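Local coordinates for pyridine nucleotide-disulfide oxidoreductase-like protein (Myceliophthora thermophila, PDB 5MQ6), which catalyses Baeyer-Villiger oxidation of ketones, notably bulky polycyclic ones, inserting one oxygen atom beside the carbonyl to give esters or lactones with the help of FAD and NADPH, at residues E135-M140 / G309-D314; Y139-E144 / Y165-Q170. All coordinates share one frame; numbering follows the deposited sequence.

Interaction 1 (E135-M140 / G309-D314); sequences ESYSYM and GQRPTD. With FAD (flavin-adenine dinucleotide), chain B.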
ATOM      1  N   GLU A 135       2.392  13.564  -5.682  1.00 15.30           N
ATOM      2  CA  GLU A 135       2.989  14.166  -6.898  1.00 18.31           C
ATOM      3  C   GLU A 135       3.744  13.143  -7.778  1.00 21.39           C
ATOM      4  O   GLU A 135       4.675  12.480  -7.313  1.00 18.21           O
ATOM      5  CB  GLU A 135       3.969  15.271  -6.499  1.00 20.18           C
ATOM      6  CG  GLU A 135       4.541  16.129  -7.640  1.00 21.74           C
ATOM      7  CD  GLU A 135       5.710  16.925  -7.232  1.00 22.16           C
ATOM      8  OE1 GLU A 135       6.757  16.250  -6.940  1.00 23.25           O
ATOM      9  OE2 GLU A 135       5.610  18.229  -7.244  1.00 22.15           O
ATOM     10  N   SER A 136       3.417  13.144  -9.063  1.00 21.77           N
ATOM     11  CA  SER A 136       4.059  12.324 -10.082  1.00 19.72           C
ATOM     12  C   SER A 136       5.583  12.405 -10.073  1.00 20.18           C
ATOM     13  O   SER A 136       6.278  11.339 -10.192  1.00 20.18           O
ATOM     14  CB  SER A 136       3.466  12.684 -11.444  1.00 22.14           C
ATOM     15  OG  SER A 136       4.018  13.885 -11.872  1.00 24.65           O
ATOM     16  N   TYR A 137       6.127  13.626  -9.933  1.00 19.08           N
ATOM     17  CA  TYR A 137       7.582  13.845  -9.976  1.00 20.17           C
ATOM     18  C   TYR A 137       8.293  13.195  -8.773  1.00 19.58           C
ATOM     19  O   TYR A 137       9.465  12.878  -8.829  1.00 19.83           O
ATOM     20  CB  TYR A 137       8.007  15.365 -10.141  1.00 24.28           C
ATOM     21  CG  TYR A 137       7.019  16.212 -11.010  1.00 24.41           C
ATOM     22  CD1 TYR A 137       6.728  15.841 -12.327  1.00 27.83           C
ATOM     23  CD2 TYR A 137       6.345  17.287 -10.475  1.00 23.01           C
ATOM     24  CE1 TYR A 137       5.778  16.519 -13.087  1.00 25.67           C
ATOM     25  CE2 TYR A 137       5.412  17.980 -11.194  1.00 24.41           C
ATOM     26  CZ  TYR A 137       5.142  17.628 -12.515  1.00 25.93           C
ATOM     27  OH  TYR A 137       4.217  18.323 -13.243  1.00 25.49           O
ATOM     28  N   SER A 138       7.561  13.016  -7.691  1.00 21.84           N
ATOM     29  CA  SER A 138       8.058  12.397  -6.468  1.00 18.01           C
ATOM     30  C   SER A 138       7.802  10.909  -6.411  1.00 19.69           C
ATOM     31  O   SER A 138       8.581  10.179  -5.803  1.00 22.73           O
ATOM     32  CB  SER A 138       7.437  13.145  -5.268  1.00 16.94           C
ATOM     33  OG  SER A 138       8.072  14.476  -5.217  1.00 20.11           O
ATOM     34  N   TYR A 139       6.740  10.464  -7.084  1.00 19.72           N
ATOM     35  CA  TYR A 139       6.237   9.103  -6.983  1.00 19.60           C
ATOM     36  C   TYR A 139       6.752   8.168  -8.070  1.00 20.73           C
ATOM     37  O   TYR A 139       7.205   7.073  -7.769  1.00 19.48           O
ATOM     38  CB  TYR A 139       4.719   9.089  -6.971  1.00 23.06           C
ATOM     39  CG  TYR A 139       4.199   7.680  -6.893  1.00 22.00           C
ATOM     40  CD1 TYR A 139       4.277   6.965  -5.715  1.00 21.95           C
ATOM     41  CD2 TYR A 139       3.587   7.101  -7.979  1.00 24.94           C
ATOM     42  CE1 TYR A 139       3.799   5.646  -5.647  1.00 23.49           C
ATOM     43  CE2 TYR A 139       3.124   5.814  -7.964  1.00 24.25           C
ATOM     44  CZ  TYR A 139       3.247   5.063  -6.799  1.00 28.07           C
ATOM     45  OH  TYR A 139       2.768   3.773  -6.791  1.00 23.28           O
ATOM     46  N   MET A 140       6.676   8.582  -9.339  1.00 18.70           N
ATOM     47  CA  MET A 140       7.083   7.694 -10.434  1.00 19.99           C
ATOM     48  C   MET A 140       8.585   7.357 -10.303  1.00 19.24           C
ATOM     49  O   MET A 140       9.410   8.225 -10.169  1.00 19.43           O
ATOM     50  CB  MET A 140       6.735   8.286 -11.767  1.00 20.27           C
ATOM     51  CG  MET A 140       5.235   8.665 -11.835  1.00 21.27           C
ATOM     52  SD  MET A 140       4.740   9.361 -13.427  1.00 24.80           S
ATOM     53  CE  MET A 140       4.867   7.946 -14.530  1.00 29.42           C
ATOM     54  N   GLY A 309      -5.532  20.419  -6.504  1.00 22.17           N
ATOM     55  CA  GLY A 309      -4.704  21.238  -7.331  1.00 23.28           C
ATOM     56  C   GLY A 309      -3.923  20.597  -8.478  1.00 22.52           C
ATOM     57  O   GLY A 309      -2.714  20.843  -8.684  1.00 26.52           O
ATOM     58  N   GLN A 310      -4.642  19.812  -9.257  1.00 24.91           N
ATOM     59  CA  GLN A 310      -4.115  19.176 -10.460  1.00 26.60           C
ATOM     60  C   GLN A 310      -3.785  20.286 -11.418  1.00 32.27           C
ATOM     61  O   GLN A 310      -4.478  21.310 -11.419  1.00 29.54           O
ATOM     62  CB  GLN A 310      -5.103  18.201 -11.055  1.00 24.24           C
ATOM     63  CG  GLN A 310      -4.697  17.636 -12.422  1.00 26.22           C
ATOM     64  CD  GLN A 310      -3.465  16.720 -12.336  1.00 23.95           C
ATOM     65  OE1 GLN A 310      -2.378  17.115 -11.882  1.00 23.74           O
ATOM     66  NE2 GLN A 310      -3.619  15.492 -12.804  1.00 21.36           N
ATOM     67  N   ARG A 311      -2.725  20.075 -12.199  1.00 33.67           N
ATOM     68  CA  ARG A 311      -2.056  21.067 -12.990  1.00 38.15           C
ATOM     69  C   ARG A 311      -1.253  20.278 -14.082  1.00 43.43           C
ATOM     70  O   ARG A 311      -0.648  19.211 -13.801  1.00 37.08           O
ATOM     71  CB  ARG A 311      -1.068  21.750 -12.030  1.00 41.35           C
ATOM     72  CG  ARG A 311      -0.739  23.186 -12.218  1.00 49.68           C
ATOM     73  CD  ARG A 311       0.405  23.697 -11.290  1.00 53.80           C
ATOM     74  NE  ARG A 311       1.557  22.812 -11.325  1.00 61.05           N
ATOM     75  CZ  ARG A 311       2.437  22.662 -12.337  1.00 78.01           C
ATOM     76  NH1 ARG A 311       2.385  23.452 -13.418  1.00 79.53           N
ATOM     77  NH2 ARG A 311       3.413  21.716 -12.261  1.00 80.08           N
ATOM     78  N   PRO A 312      -1.227  20.778 -15.327  1.00 43.14           N
ATOM     79  CA  PRO A 312      -0.321  20.195 -16.341  1.00 35.35           C
ATOM     80  C   PRO A 312       1.146  20.505 -16.017  1.00 28.65           C
ATOM     81  O   PRO A 312       1.421  21.458 -15.338  1.00 31.02           O
ATOM     82  CB  PRO A 312      -0.778  20.878 -17.647  1.00 34.72           C
ATOM     83  CG  PRO A 312      -1.413  22.162 -17.157  1.00 34.78           C
ATOM     84  CD  PRO A 312      -2.162  21.746 -15.934  1.00 37.70           C
ATOM     85  N   THR A 313       2.085  19.678 -16.429  1.00 27.37           N
ATOM     86  CA  THR A 313       3.505  19.954 -16.185  1.00 33.40           C
ATOM     87  C   THR A 313       3.892  21.174 -17.060  1.00 35.78           C
ATOM     88  O   THR A 313       3.505  21.215 -18.211  1.00 35.08           O
ATOM     89  CB  THR A 313       4.429  18.736 -16.599  1.00 30.00           C
ATOM     90  OG1 THR A 313       4.118  17.616 -15.791  1.00 32.38           O
ATOM     91  CG2 THR A 313       5.869  19.033 -16.418  1.00 30.74           C
ATOM     92  N   ASP A 314       4.666  22.097 -16.507  1.00 40.59           N
ATOM     93  CA  ASP A 314       5.198  23.255 -17.235  1.00 49.07           C
ATOM     94  C   ASP A 314       6.644  23.053 -17.621  1.00 44.27           C
ATOM     95  O   ASP A 314       7.491  22.909 -16.735  1.00 48.82           O
ATOM     96  CB  ASP A 314       5.147  24.545 -16.399  1.00 52.68           C
ATOM     97  CG  ASP A 314       5.865  25.693 -17.106  1.00 55.28           C
ATOM     98  OD1 ASP A 314       5.477  26.005 -18.235  1.00 57.80           O
ATOM     99  OD2 ASP A 314       6.864  26.230 -16.592  1.00 61.50           O
TER
HETATM  100  PA  FAD B 700       2.326  -3.859  -5.820  1.00 20.54           P
HETATM  101  O1A FAD B 700       1.166  -4.231  -4.958  1.00 23.30           O
HETATM  102  O2A FAD B 700       2.246  -2.683  -6.776  1.00 21.76           O
HETATM  103  O5B FAD B 700       2.728  -5.148  -6.690  1.00 23.73           O
HETATM  104  C5B FAD B 700       2.861  -6.385  -6.076  1.00 21.99           C
HETATM  105  C4B FAD B 700       2.358  -7.449  -7.030  1.00 23.15           C
HETATM  106  O4B FAD B 700       2.716  -8.720  -6.455  1.00 21.89           O
HETATM  107  C3B FAD B 700       0.850  -7.481  -7.265  1.00 22.37           C
HETATM  108  O3B FAD B 700       0.583  -7.647  -8.633  1.00 22.08           O
HETATM  109  C2B FAD B 700       0.393  -8.688  -6.494  1.00 23.45           C
HETATM  110  O2B FAD B 700      -0.758  -9.281  -7.045  1.00 24.39           O
HETATM  111  C1B FAD B 700       1.614  -9.578  -6.591  1.00 21.95           C
HETATM  112  N9A FAD B 700       1.641 -10.610  -5.585  1.00 20.15           N
HETATM  113  C8A FAD B 700       1.512 -10.439  -4.238  1.00 23.62           C
HETATM  114  N7A FAD B 700       1.550 -11.638  -3.665  1.00 21.85           N
HETATM  115  C5A FAD B 700       1.680 -12.597  -4.597  1.00 18.10           C
HETATM  116  C6A FAD B 700       1.810 -14.065  -4.571  1.00 16.87           C
HETATM  117  N6A FAD B 700       1.765 -14.820  -3.493  1.00 17.32           N
HETATM  118  N1A FAD B 700       2.006 -14.596  -5.750  1.00 17.27           N
HETATM  119  C2A FAD B 700       2.034 -13.886  -6.903  1.00 14.50           C
HETATM  120  N3A FAD B 700       1.922 -12.585  -7.041  1.00 15.44           N
HETATM  121  C4A FAD B 700       1.717 -11.904  -5.871  1.00 18.09           C
HETATM  122  N1  FAD B 700       1.127   4.696  -2.852  1.00 22.31           N
HETATM  123  C2  FAD B 700       1.772   5.906  -2.941  1.00 27.80           C
HETATM  124  O2  FAD B 700       2.842   6.084  -2.372  1.00 24.38           O
HETATM  125  N3  FAD B 700       1.243   6.912  -3.650  1.00 32.47           N
HETATM  126  C4  FAD B 700       0.068   6.745  -4.279  1.00 38.50           C
HETATM  127  O4  FAD B 700      -0.360   7.698  -4.917  1.00 48.87           O
HETATM  128  C4X FAD B 700      -0.705   5.492  -4.249  1.00 36.42           C
HETATM  129  N5  FAD B 700      -1.920   5.289  -4.859  1.00 33.59           N
HETATM  130  C5X FAD B 700      -2.510   4.075  -4.735  1.00 32.50           C
HETATM  131  C6  FAD B 700      -3.823   3.822  -5.366  1.00 29.18           C
HETATM  132  C7  FAD B 700      -4.383   2.471  -5.171  1.00 35.98           C
HETATM  133  C7M FAD B 700      -5.717   2.099  -5.777  1.00 35.02           C
HETATM  134  C8  FAD B 700      -3.696   1.419  -4.367  1.00 37.43           C
HETATM  135  C8M FAD B 700      -4.262   0.015  -4.162  1.00 41.20           C
HETATM  136  C9  FAD B 700      -2.476   1.696  -3.782  1.00 35.71           C
HETATM  137  C9A FAD B 700      -1.866   2.973  -3.936  1.00 35.80           C
HETATM  138  N10 FAD B 700      -0.636   3.202  -3.297  1.00 29.98           N
HETATM  139  C10 FAD B 700      -0.032   4.451  -3.467  1.00 27.45           C
HETATM  140  C1' FAD B 700       0.090   2.146  -2.556  1.00 33.28           C
HETATM  141  C2' FAD B 700       0.793   1.252  -3.662  1.00 32.49           C
HETATM  142  O2' FAD B 700       0.457  -0.124  -3.429  1.00 32.73           O
HETATM  143  C3' FAD B 700       2.345   1.443  -3.769  1.00 30.78           C
HETATM  144  O3' FAD B 700       2.627   2.811  -4.077  1.00 30.58           O
HETATM  145  C4' FAD B 700       3.081   0.673  -4.891  1.00 29.20           C
HETATM  146  O4' FAD B 700       2.374   0.637  -6.209  1.00 28.60           O
HETATM  147  C5' FAD B 700       3.421  -0.753  -4.412  1.00 26.62           C
HETATM  148  O5' FAD B 700       4.445  -1.275  -5.315  1.00 25.35           O
HETATM  149  P   FAD B 700       4.850  -2.808  -4.982  1.00 23.91           P
HETATM  150  O1P FAD B 700       5.539  -3.323  -6.299  1.00 25.67           O
HETATM  151  O2P FAD B 700       5.548  -2.778  -3.615  1.00 26.20           O
HETATM  152  O3P FAD B 700       3.431  -3.589  -4.686  1.00 22.70           O

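Interaction 2 (Y139-E144 / Y165-Q170); sequences YMPLLE and YRIATQ. With FAD (flavin-adenine dinucleotide), chain B.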
ATOM      1  N   TYR A 139       6.740  10.464  -7.084  1.00 19.72           N
ATOM      2  CA  TYR A 139       6.237   9.103  -6.983  1.00 19.60           C
ATOM      3  C   TYR A 139       6.752   8.168  -8.070  1.00 20.73           C
ATOM      4  O   TYR A 139       7.205   7.073  -7.769  1.00 19.48           O
ATOM      5  CB  TYR A 139       4.719   9.089  -6.971  1.00 23.06           C
ATOM      6  CG  TYR A 139       4.199   7.680  -6.893  1.00 22.00           C
ATOM      7  CD1 TYR A 139       4.277   6.965  -5.715  1.00 21.95           C
ATOM      8  CD2 TYR A 139       3.587   7.101  -7.979  1.00 24.94           C
ATOM      9  CE1 TYR A 139       3.799   5.646  -5.647  1.00 23.49           C
ATOM     10  CE2 TYR A 139       3.124   5.814  -7.964  1.00 24.25           C
ATOM     11  CZ  TYR A 139       3.247   5.063  -6.799  1.00 28.07           C
ATOM     12  OH  TYR A 139       2.768   3.773  -6.791  1.00 23.28           O
ATOM     13  N   MET A 140       6.676   8.582  -9.339  1.00 18.70           N
ATOM     14  CA  MET A 140       7.083   7.694 -10.434  1.00 19.99           C
ATOM     15  C   MET A 140       8.585   7.357 -10.303  1.00 19.24           C
ATOM     16  O   MET A 140       9.410   8.225 -10.169  1.00 19.43           O
ATOM     17  CB  MET A 140       6.735   8.286 -11.767  1.00 20.27           C
ATOM     18  CG  MET A 140       5.235   8.665 -11.835  1.00 21.27           C
ATOM     19  SD  MET A 140       4.740   9.361 -13.427  1.00 24.80           S
ATOM     20  CE  MET A 140       4.867   7.946 -14.530  1.00 29.42           C
ATOM     21  N   PRO A 141       8.934   6.108 -10.243  1.00 18.09           N
ATOM     22  CA  PRO A 141      10.333   5.756 -10.132  1.00 18.53           C
ATOM     23  C   PRO A 141      11.184   6.020 -11.331  1.00 17.89           C
ATOM     24  O   PRO A 141      10.717   5.951 -12.464  1.00 20.66           O
ATOM     25  CB  PRO A 141      10.346   4.246  -9.961  1.00 21.20           C
ATOM     26  CG  PRO A 141       8.952   3.786 -10.021  1.00 24.20           C
ATOM     27  CD  PRO A 141       8.023   4.967 -10.100  1.00 22.48           C
ATOM     28  N   LEU A 142      12.458   6.262 -11.077  1.00 17.44           N
ATOM     29  CA  LEU A 142      13.478   6.251 -12.133  1.00 20.18           C
ATOM     30  C   LEU A 142      13.209   7.278 -13.210  1.00 21.34           C
ATOM     31  O   LEU A 142      13.512   7.055 -14.390  1.00 20.18           O
ATOM     32  CB  LEU A 142      13.640   4.850 -12.727  1.00 23.65           C
ATOM     33  CG  LEU A 142      14.069   3.728 -11.738  1.00 24.89           C
ATOM     34  CD1 LEU A 142      13.721   2.341 -12.335  1.00 23.41           C
ATOM     35  CD2 LEU A 142      15.535   3.867 -11.392  1.00 25.65           C
ATOM     36  N   LEU A 143      12.702   8.433 -12.796  1.00 20.81           N
ATOM     37  CA  LEU A 143      12.432   9.515 -13.742  1.00 24.49           C
ATOM     38  C   LEU A 143      13.713   9.996 -14.403  1.00 25.12           C
ATOM     39  O   LEU A 143      13.806  10.079 -15.624  1.00 27.82           O
ATOM     40  CB  LEU A 143      11.652  10.683 -13.058  1.00 21.82           C
ATOM     41  CG  LEU A 143      10.176  10.322 -12.860  1.00 20.73           C
ATOM     42  CD1 LEU A 143       9.351  11.490 -12.328  1.00 24.08           C
ATOM     43  CD2 LEU A 143       9.459   9.722 -14.061  1.00 21.64           C
ATOM     44  N   GLU A 144      14.721  10.255 -13.601  1.00 27.38           N
ATOM     45  CA  GLU A 144      15.943  10.757 -14.171  1.00 29.82           C
ATOM     46  C   GLU A 144      16.561   9.709 -15.107  1.00 33.14           C
ATOM     47  O   GLU A 144      17.098  10.081 -16.125  1.00 30.52           O
ATOM     48  CB  GLU A 144      16.929  11.124 -13.126  1.00 29.39           C
ATOM     49  CG  GLU A 144      18.209  11.735 -13.742  1.00 34.99           C
ATOM     50  CD  GLU A 144      19.168  12.268 -12.694  1.00 40.35           C
ATOM     51  OE1 GLU A 144      18.904  12.189 -11.457  1.00 40.12           O
ATOM     52  OE2 GLU A 144      20.230  12.740 -13.114  1.00 41.50           O
ATOM     53  N   TYR A 165       5.785  -0.270 -17.965  1.00 21.68           N
ATOM     54  CA  TYR A 165       6.221  -0.813 -19.272  1.00 22.78           C
ATOM     55  C   TYR A 165       7.446  -0.146 -19.802  1.00 22.87           C
ATOM     56  O   TYR A 165       8.329  -0.826 -20.327  1.00 23.28           O
ATOM     57  CB  TYR A 165       5.079  -0.858 -20.318  1.00 22.42           C
ATOM     58  CG  TYR A 165       4.346  -2.101 -20.059  1.00 21.01           C
ATOM     59  CD1 TYR A 165       3.524  -2.254 -18.934  1.00 21.50           C
ATOM     60  CD2 TYR A 165       4.537  -3.234 -20.900  1.00 24.19           C
ATOM     61  CE1 TYR A 165       2.835  -3.469 -18.667  1.00 21.02           C
ATOM     62  CE2 TYR A 165       3.850  -4.443 -20.646  1.00 22.81           C
ATOM     63  CZ  TYR A 165       3.039  -4.555 -19.509  1.00 21.66           C
ATOM     64  OH  TYR A 165       2.512  -5.770 -19.218  1.00 23.15           O
ATOM     65  N   ARG A 166       7.550   1.165 -19.596  1.00 22.79           N
ATOM     66  CA  ARG A 166       8.747   1.876 -20.005  1.00 20.28           C
ATOM     67  C   ARG A 166       9.979   1.317 -19.279  1.00 23.58           C
ATOM     68  O   ARG A 166      11.098   1.171 -19.856  1.00 23.86           O
ATOM     69  CB  ARG A 166       8.599   3.373 -19.760  1.00 22.26           C
ATOM     70  CG  ARG A 166       9.871   4.182 -19.960  1.00 23.28           C
ATOM     71  CD  ARG A 166       9.637   5.704 -19.874  1.00 29.07           C
ATOM     72  NE  ARG A 166       8.579   6.116 -20.773  1.00 27.93           N
ATOM     73  CZ  ARG A 166       7.296   6.350 -20.485  1.00 30.53           C
ATOM     74  NH1 ARG A 166       6.816   6.327 -19.236  1.00 28.11           N
ATOM     75  NH2 ARG A 166       6.474   6.602 -21.509  1.00 29.34           N
ATOM     76  N   ILE A 167       9.818   1.064 -17.986  1.00 24.21           N
ATOM     77  CA  ILE A 167      10.954   0.564 -17.195  1.00 20.88           C
ATOM     78  C   ILE A 167      11.294  -0.844 -17.682  1.00 20.97           C
ATOM     79  O   ILE A 167      12.455  -1.141 -17.932  1.00 20.45           O
ATOM     80  CB  ILE A 167      10.677   0.574 -15.683  1.00 21.58           C
ATOM     81  CG1 ILE A 167      10.602   2.040 -15.221  1.00 23.45           C
ATOM     82  CG2 ILE A 167      11.801  -0.130 -14.886  1.00 20.74           C
ATOM     83  CD1 ILE A 167       9.863   2.252 -13.944  1.00 23.89           C
ATOM     84  N   ALA A 168      10.292  -1.698 -17.801  1.00 22.52           N
ATOM     85  CA  ALA A 168      10.582  -3.070 -18.210  1.00 23.89           C
ATOM     86  C   ALA A 168      11.258  -3.144 -19.566  1.00 25.32           C
ATOM     87  O   ALA A 168      12.155  -4.003 -19.800  1.00 24.74           O
ATOM     88  CB  ALA A 168       9.307  -3.871 -18.214  1.00 24.42           C
ATOM     89  N   THR A 169      10.865  -2.224 -20.459  1.00 25.96           N
ATOM     90  CA  THR A 169      11.461  -2.107 -21.789  1.00 25.63           C
ATOM     91  C   THR A 169      12.886  -1.640 -21.700  1.00 25.94           C
ATOM     92  O   THR A 169      13.780  -2.229 -22.300  1.00 25.60           O
ATOM     93  CB  THR A 169      10.658  -1.110 -22.625  1.00 25.36           C
ATOM     94  OG1 THR A 169       9.378  -1.704 -22.920  1.00 21.87           O
ATOM     95  CG2 THR A 169      11.376  -0.721 -23.947  1.00 28.13           C
ATOM     96  N   GLN A 170      13.104  -0.577 -20.936  1.00 23.18           N
ATOM     97  CA  GLN A 170      14.412  -0.010 -20.839  1.00 22.34           C
ATOM     98  C   GLN A 170      15.417  -1.034 -20.287  1.00 25.91           C
ATOM     99  O   GLN A 170      16.551  -1.106 -20.765  1.00 24.61           O
ATOM    100  CB  GLN A 170      14.411   1.306 -20.064  1.00 21.02           C
ATOM    101  CG  GLN A 170      15.771   1.934 -20.012  1.00 23.03           C
ATOM    102  CD  GLN A 170      15.758   3.372 -19.637  1.00 25.24           C
ATOM    103  OE1 GLN A 170      14.762   4.084 -19.807  1.00 25.53           O
ATOM    104  NE2 GLN A 170      16.864   3.824 -19.086  1.00 28.82           N
TER
HETATM  105  PA  FAD B 700       2.326  -3.859  -5.820  1.00 20.54           P
HETATM  106  O1A FAD B 700       1.166  -4.231  -4.958  1.00 23.30           O
HETATM  107  O2A FAD B 700       2.246  -2.683  -6.776  1.00 21.76           O
HETATM  108  O5B FAD B 700       2.728  -5.148  -6.690  1.00 23.73           O
HETATM  109  C5B FAD B 700       2.861  -6.385  -6.076  1.00 21.99           C
HETATM  110  C4B FAD B 700       2.358  -7.449  -7.030  1.00 23.15           C
HETATM  111  O4B FAD B 700       2.716  -8.720  -6.455  1.00 21.89           O
HETATM  112  C3B FAD B 700       0.850  -7.481  -7.265  1.00 22.37           C
HETATM  113  O3B FAD B 700       0.583  -7.647  -8.633  1.00 22.08           O
HETATM  114  C2B FAD B 700       0.393  -8.688  -6.494  1.00 23.45           C
HETATM  115  O2B FAD B 700      -0.758  -9.281  -7.045  1.00 24.39           O
HETATM  116  C1B FAD B 700       1.614  -9.578  -6.591  1.00 21.95           C
HETATM  117  N9A FAD B 700       1.641 -10.610  -5.585  1.00 20.15           N
HETATM  118  C8A FAD B 700       1.512 -10.439  -4.238  1.00 23.62           C
HETATM  119  N7A FAD B 700       1.550 -11.638  -3.665  1.00 21.85           N
HETATM  120  C5A FAD B 700       1.680 -12.597  -4.597  1.00 18.10           C
HETATM  121  C6A FAD B 700       1.810 -14.065  -4.571  1.00 16.87           C
HETATM  122  N6A FAD B 700       1.765 -14.820  -3.493  1.00 17.32           N
HETATM  123  N1A FAD B 700       2.006 -14.596  -5.750  1.00 17.27           N
HETATM  124  C2A FAD B 700       2.034 -13.886  -6.903  1.00 14.50           C
HETATM  125  N3A FAD B 700       1.922 -12.585  -7.041  1.00 15.44           N
HETATM  126  C4A FAD B 700       1.717 -11.904  -5.871  1.00 18.09           C
HETATM  127  N1  FAD B 700       1.127   4.696  -2.852  1.00 22.31           N
HETATM  128  C2  FAD B 700       1.772   5.906  -2.941  1.00 27.80           C
HETATM  129  O2  FAD B 700       2.842   6.084  -2.372  1.00 24.38           O
HETATM  130  N3  FAD B 700       1.243   6.912  -3.650  1.00 32.47           N
HETATM  131  C4  FAD B 700       0.068   6.745  -4.279  1.00 38.50           C
HETATM  132  O4  FAD B 700      -0.360   7.698  -4.917  1.00 48.87           O
HETATM  133  C4X FAD B 700      -0.705   5.492  -4.249  1.00 36.42           C
HETATM  134  N5  FAD B 700      -1.920   5.289  -4.859  1.00 33.59           N
HETATM  135  C5X FAD B 700      -2.510   4.075  -4.735  1.00 32.50           C
HETATM  136  C6  FAD B 700      -3.823   3.822  -5.366  1.00 29.18           C
HETATM  137  C7  FAD B 700      -4.383   2.471  -5.171  1.00 35.98           C
HETATM  138  C7M FAD B 700      -5.717   2.099  -5.777  1.00 35.02           C
HETATM  139  C8  FAD B 700      -3.696   1.419  -4.367  1.00 37.43           C
HETATM  140  C8M FAD B 700      -4.262   0.015  -4.162  1.00 41.20           C
HETATM  141  C9  FAD B 700      -2.476   1.696  -3.782  1.00 35.71           C
HETATM  142  C9A FAD B 700      -1.866   2.973  -3.936  1.00 35.80           C
HETATM  143  N10 FAD B 700      -0.636   3.202  -3.297  1.00 29.98           N
HETATM  144  C10 FAD B 700      -0.032   4.451  -3.467  1.00 27.45           C
HETATM  145  C1' FAD B 700       0.090   2.146  -2.556  1.00 33.28           C
HETATM  146  C2' FAD B 700       0.793   1.252  -3.662  1.00 32.49           C
HETATM  147  O2' FAD B 700       0.457  -0.124  -3.429  1.00 32.73           O
HETATM  148  C3' FAD B 700       2.345   1.443  -3.769  1.00 30.78           C
HETATM  149  O3' FAD B 700       2.627   2.811  -4.077  1.00 30.58           O
HETATM  150  C4' FAD B 700       3.081   0.673  -4.891  1.00 29.20           C
HETATM  151  O4' FAD B 700       2.374   0.637  -6.209  1.00 28.60           O
HETATM  152  C5' FAD B 700       3.421  -0.753  -4.412  1.00 26.62           C
HETATM  153  O5' FAD B 700       4.445  -1.275  -5.315  1.00 25.35           O
HETATM  154  P   FAD B 700       4.850  -2.808  -4.982  1.00 23.91           P
HETATM  155  O1P FAD B 700       5.539  -3.323  -6.299  1.00 25.67           O
HETATM  156  O2P FAD B 700       5.548  -2.778  -3.615  1.00 26.20           O
HETATM  157  O3P FAD B 700       3.431  -3.589  -4.686  1.00 22.70           O

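Interaction 1 (E135-M140 / G309-D314)
The ring of Tyr-137 meets Thr-313 at its edge, with OG1 of Thr-313 lying in the ring plane beside the phenol oxygen, while OG of Ser-136 sits 3.3 Å above one face of the same ring, offset toward the rim. Two residues on, the Tyr-139 ring carries C4 of the FAD flavin over one face, also offset toward the rim, and has O3' of the ribityl chain at its edge. Tyr-137 and Thr-313 approach from opposite directions, and the Tyr-137 hydroxyl donates a short hydrogen bond, OH to OG1 of Thr-313 at 2.6 Å. OG1 is also hydrogen-bonded to the carbonyl of Pro-150, so one threonine hydroxyl joins the tyrosine to a third strip of chain. On the other side of the hydroxyl from Thr-313, NH2 of Arg-311 lies near the ring plane, 3.6 Å from Tyr-137 OH, which is oblique to the guanidinium; the firmer partner of NH2 is Glu-317, in a salt bridge. A phenylalanine at Tyr-137 would probably leave Thr-313 OG1 without its donor, and the one hydrogen bond between the two segments would be lost. On the cofactor side, CG of Tyr-139 lies anti to the backbone N (chi1 179°), which carries the ring away from Thr-313 to the flavin, where OH and O3' of FAD are hydrogen-bonded at 2.9 Å. Tyr-139, a residue of the FAD site, is also hydrogen-bonded through its OH to NE1 of Trp-122. At the start of the turn, Glu-135 O accepts from the backbone N atoms of Ser-138 and Tyr-139, and the Glu-135 carboxylate makes salt bridges to Lys-153 and Arg-332. The contact joins short helix 136-139 to the loop between strand 305-306 and helix 315-322, with helix 328-340 packing against Tyr-137 through Arg-332.

Interaction 2 (Y139-E144 / Y165-Q170)
A buried apolar cluster beside the FAD site joins the turn leading into helix 143-146 to the last turns of helix 157-170, and Leu-142, Pro-141 and Ile-167 carry it. The closest approach is methyl to methyl, Leu-142 CD1 to Ile-167 CG2 at 4.0 Å, the two side chains crossing at about a right angle. Ile-167 CD1 reaches further along, 4.2 Å from the same Leu-142 CD1, and also meets the ring of Pro-141 at CG, 4.3 Å away. With CG1 of Ile-167 anti to its carbonyl carbon (chi1 -69°), the longer branch is aimed at Pro-141 and Leu-142; within the two segments CG2 meets Leu-142 CD1, whereas CD1 touches both residues. No hydrogen bond crosses between the segments, but the carbonyl of Pro-141 accepts from NE2 of His-163, one turn earlier on the same helix. Val-95 of helix 88-99 packs on both Leu-142 and Ile-167, and Tyr-88 touches Pro-141. Helix 88-99 begins within a GxGxxG pattern, and Gly-89 N is hydrogen-bonded to FAD, so the cluster packs on a helix consistent with the dinucleotide-binding turn of a Rossmann-type FAD domain.

Both contacts start from the same part of the chain, sharing Tyr-139 and Met-140, and run forward from there over very different spans. From the N terminus, the chain passes helix 136-139 and then helix 143-146; interaction 2 closes a short loop, with 20 residues between its segments, on helix 157-170. Interaction 1 closes a much longer one, 168 residues, to the loop ahead of helix 315-322. The span 139-170 lies entirely within 135-314, so the two nest and do not cross. Together they tie helix 157-170 and that distant loop to one strip of chain, whose shared Tyr-139 touches FAD. Their centres lie 15 Å apart, bridged by Leu-143 CD1 packing on the carbonyls of Ser-136 and Tyr-137.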